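Local coordinates for protein azurocidin (PDB 1A7S) that binds heparin and kills Gram-negative bacteria, probably through affinity for their lipopolysaccharide, as a chemotactic neutrophil-granule homologue of serine proteases, at residues Arg155-Cys160 / Ala207-Trp212. Sequence-based numbering, arbitrary orientation.
Sequences RPNNVC and ALFRDW
Leu-208 and Asn-157 bring the two backbones closest, with their CA atoms 7.7 Å apart, and no hydrogen bond links the segments. On one side a type I beta turn, Arg-155 to Asn-158, is closed by Asn-158 N to Arg-155 O at 3.0 Å and leads into strand 158-162. On the other, the end of a 3-10 turn passes through Phe-209, the N-cap residue, into the C-terminal helix 210-218 of the chymotrypsin-like fold. Strand 201-205 joins them: its Arg-205 and Phe-203 form backbone hydrogen bonds with Asn-157 and Val-159, and its chain runs on into the 3-10 turn.

The CB of Leu-208 is directed toward the beta turn, and a single methyl touches it: CD1 sits 3.7 Å from Pro-156 O and 3.9 Å from Asn-157 CA. An extended chi2 of 177° carries that methyl out to the turn backbone. Asn-157 has CG anti to its N (chi1 -157°), which swings the amide toward the second segment; ND2 stands 4.2 Å from Leu-208 CD1 and 4.2 Å from Phe-209 CZ, at the ring edge and near its plane. Asn-157 OD1 accepts a hydrogen bond from Asn-88 N, while the Phe-209 ring packs on Asn-88, Leu-90 and Thr-204.

With only 124 Å² buried in total, the two segments meet through van der Waals contact alone, and the polar anchoring of the Asn-157 amide lies outside them.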
ATOM      1  N   ARG A 155      -3.648  14.512 -10.807  1.00 12.89           N
ATOM      2  CA  ARG A 155      -3.151  15.754 -10.185  1.00 15.77           C
ATOM      3  C   ARG A 155      -1.714  15.461  -9.761  1.00 14.35           C
ATOM      4  O   ARG A 155      -1.351  14.293  -9.584  1.00 11.41           O
ATOM      5  CB  ARG A 155      -4.020  16.009  -8.934  1.00 18.90           C
ATOM      6  CG  ARG A 155      -3.905  14.898  -7.963  1.00 21.92           C
ATOM      7  CD  ARG A 155      -5.209  14.757  -7.118  1.00 25.24           C
ATOM      8  NE  ARG A 155      -5.175  15.560  -6.041  1.00 24.32           N
ATOM      9  CZ  ARG A 155      -5.546  15.607  -4.784  1.00 19.36           C
ATOM     10  NH1 ARG A 155      -5.335  14.573  -3.968  1.00 19.63           N
ATOM     11  NH2 ARG A 155      -6.167  16.658  -4.288  1.00 20.30           N
ATOM     12  N   PRO A 156      -0.872  16.476  -9.697  1.00 15.96           N
ATOM     13  CA  PRO A 156       0.537  16.286  -9.448  1.00 14.06           C
ATOM     14  C   PRO A 156       0.905  15.471  -8.236  1.00 11.91           C
ATOM     15  O   PRO A 156       1.912  14.721  -8.301  1.00 12.76           O
ATOM     16  CB  PRO A 156       1.141  17.673  -9.443  1.00 16.73           C
ATOM     17  CG  PRO A 156       0.204  18.541 -10.161  1.00 19.12           C
ATOM     18  CD  PRO A 156      -1.188  17.926  -9.991  1.00 18.50           C
ATOM     19  N   ASN A 157       0.157  15.543  -7.148  1.00 11.16           N
ATOM     20  CA  ASN A 157       0.514  14.798  -5.919  1.00 10.98           C
ATOM     21  C   ASN A 157       0.320  13.283  -6.045  1.00  9.20           C
ATOM     22  O   ASN A 157       0.775  12.552  -5.167  1.00  9.77           O
ATOM     23  CB  ASN A 157      -0.433  15.277  -4.778  1.00 12.06           C
ATOM     24  CG  ASN A 157       0.140  15.052  -3.431  1.00 11.12           C
ATOM     25  OD1 ASN A 157      -0.433  14.319  -2.605  1.00 13.89           O
ATOM     26  ND2 ASN A 157       1.278  15.654  -3.167  1.00 15.05           N
ATOM     27  N   ASN A 158      -0.371  12.863  -7.095  1.00  9.68           N
ATOM     28  CA  ASN A 158      -0.776  11.493  -7.272  1.00  9.53           C
ATOM     29  C   ASN A 158      -0.244  10.882  -8.543  1.00  9.29           C
ATOM     30  O   ASN A 158       0.130  11.593  -9.488  1.00 10.96           O
ATOM     31  CB  ASN A 158      -2.313  11.385  -7.291  1.00  9.37           C
ATOM     32  CG  ASN A 158      -2.896  11.739  -5.916  1.00 10.31           C
ATOM     33  OD1 ASN A 158      -2.931  10.847  -4.976  1.00 13.95           O
ATOM     34  ND2 ASN A 158      -3.344  12.883  -5.735  1.00 11.18           N
ATOM     35  N   VAL A 159      -0.256   9.569  -8.597  1.00  9.51           N
ATOM     36  CA  VAL A 159      -0.155   8.771  -9.801  1.00 10.01           C
ATOM     37  C   VAL A 159      -1.535   8.055  -9.912  1.00  8.59           C
ATOM     38  O   VAL A 159      -2.028   7.536  -8.924  1.00  9.72           O
ATOM     39  CB  VAL A 159       0.934   7.662  -9.692  1.00 12.40           C
ATOM     40  CG1 VAL A 159       0.889   6.780 -10.953  1.00 15.95           C
ATOM     41  CG2 VAL A 159       2.289   8.270  -9.543  1.00 14.12           C
ATOM     42  N   CYS A 160      -2.179   8.223 -11.052  1.00  9.46           N
ATOM     43  CA  CYS A 160      -3.518   7.696 -11.265  1.00  9.52           C
ATOM     44  C   CYS A 160      -3.492   6.563 -12.273  1.00  8.84           C
ATOM     45  O   CYS A 160      -2.686   6.551 -13.188  1.00 10.42           O
ATOM     46  CB  CYS A 160      -4.465   8.767 -11.753  1.00 10.06           C
ATOM     47  SG  CYS A 160      -4.701  10.100 -10.612  1.00 12.40           S
ATOM     48  N   ALA A 207       7.484   8.880  -5.503  1.00  7.56           N
ATOM     49  CA  ALA A 207       8.737   9.505  -5.899  1.00  8.02           C
ATOM     50  C   ALA A 207       8.881  10.949  -5.429  1.00  7.56           C
ATOM     51  O   ALA A 207       9.995  11.458  -5.333  1.00  8.62           O
ATOM     52  CB  ALA A 207       8.939   9.421  -7.393  1.00  8.74           C
ATOM     53  N   LEU A 208       7.775  11.601  -5.125  1.00  8.07           N
ATOM     54  CA  LEU A 208       7.868  12.980  -4.596  1.00  8.39           C
ATOM     55  C   LEU A 208       8.442  13.001  -3.198  1.00  8.07           C
ATOM     56  O   LEU A 208       8.846  14.062  -2.723  1.00 10.11           O
ATOM     57  CB  LEU A 208       6.489  13.617  -4.566  1.00 10.42           C
ATOM     58  CG  LEU A 208       5.810  13.905  -5.881  1.00 12.56           C
ATOM     59  CD1 LEU A 208       4.419  14.474  -5.632  1.00 15.08           C
ATOM     60  CD2 LEU A 208       6.710  14.818  -6.701  1.00 20.31           C
ATOM     61  N   PHE A 209       8.342  11.877  -2.494  1.00  7.87           N
ATOM     62  CA  PHE A 209       8.639  11.787  -1.044  1.00  8.39           C
ATOM     63  C   PHE A 209       9.891  10.967  -0.765  1.00  7.72           C
ATOM     64  O   PHE A 209      10.166  10.682   0.400  1.00  8.02           O
ATOM     65  CB  PHE A 209       7.452  11.101  -0.341  1.00  9.52           C
ATOM     66  CG  PHE A 209       6.178  11.899  -0.438  1.00 11.57           C
ATOM     67  CD1 PHE A 209       5.905  12.803   0.557  1.00 18.48           C
ATOM     68  CD2 PHE A 209       5.298  11.707  -1.453  1.00 11.44           C
ATOM     69  CE1 PHE A 209       4.818  13.651   0.386  1.00 20.86           C
ATOM     70  CE2 PHE A 209       4.184  12.478  -1.606  1.00 13.19           C
ATOM     71  CZ  PHE A 209       3.950  13.481  -0.685  1.00 18.25           C
ATOM     72  N   ARG A 210      10.688  10.602  -1.767  1.00  7.61           N
ATOM     73  CA  ARG A 210      11.823   9.703  -1.479  1.00  7.02           C
ATOM     74  C   ARG A 210      12.822  10.269  -0.504  1.00  6.82           C
ATOM     75  O   ARG A 210      13.279   9.570   0.393  1.00  7.74           O
ATOM     76  CB  ARG A 210      12.501   9.271  -2.765  1.00  7.22           C
ATOM     77  CG  ARG A 210      13.736   8.440  -2.603  1.00  7.17           C
ATOM     78  CD  ARG A 210      13.477   7.088  -1.902  1.00  8.19           C
ATOM     79  NE  ARG A 210      14.718   6.376  -1.660  1.00  7.90           N
ATOM     80  CZ  ARG A 210      15.344   5.613  -2.546  1.00  7.34           C
ATOM     81  NH1 ARG A 210      14.880   5.432  -3.735  1.00  7.74           N
ATOM     82  NH2 ARG A 210      16.503   5.010  -2.201  1.00  9.97           N
ATOM     83  N   ASP A 211      13.242  11.509  -0.690  1.00  7.63           N
ATOM     84  CA  ASP A 211      14.217  12.089   0.230  1.00  7.81           C
ATOM     85  C   ASP A 211      13.632  12.125   1.648  1.00  8.00           C
ATOM     86  O   ASP A 211      14.352  11.864   2.637  1.00  8.53           O
ATOM     87  CB  ASP A 211      14.606  13.510  -0.201  1.00  8.18           C
ATOM     88  CG  ASP A 211      15.408  13.577  -1.486  1.00  8.33           C
ATOM     89  OD1 ASP A 211      15.841  12.558  -2.018  1.00  8.96           O
ATOM     90  OD2 ASP A 211      15.636  14.750  -1.907  1.00 10.52           O
ATOM     91  N   TRP A 212      12.350  12.478   1.772  1.00  7.97           N
ATOM     92  CA  TRP A 212      11.745  12.483   3.126  1.00  7.86           C
ATOM     93  C   TRP A 212      11.690  11.106   3.727  1.00  7.34           C
ATOM     94  O   TRP A 212      12.052  10.893   4.886  1.00  8.47           O
ATOM     95  CB  TRP A 212      10.350  13.145   3.042  1.00  8.33           C
ATOM     96  CG  TRP A 212       9.654  13.046   4.395  1.00  8.36           C
ATOM     97  CD1 TRP A 212       9.744  13.865   5.432  1.00  9.79           C
ATOM     98  CD2 TRP A 212       8.761  11.991   4.777  1.00  7.97           C
ATOM     99  NE1 TRP A 212       9.030  13.448   6.490  1.00 10.92           N
ATOM    100  CE2 TRP A 212       8.380  12.279   6.106  1.00  9.50           C
ATOM    101  CE3 TRP A 212       8.247  10.874   4.143  1.00  8.99           C
ATOM    102  CZ2 TRP A 212       7.501  11.484   6.830  1.00 10.81           C
ATOM    103  CZ3 TRP A 212       7.370  10.055   4.882  1.00 10.97           C
ATOM    104  CH2 TRP A 212       7.055  10.373   6.211  1.00 10.82           C
TER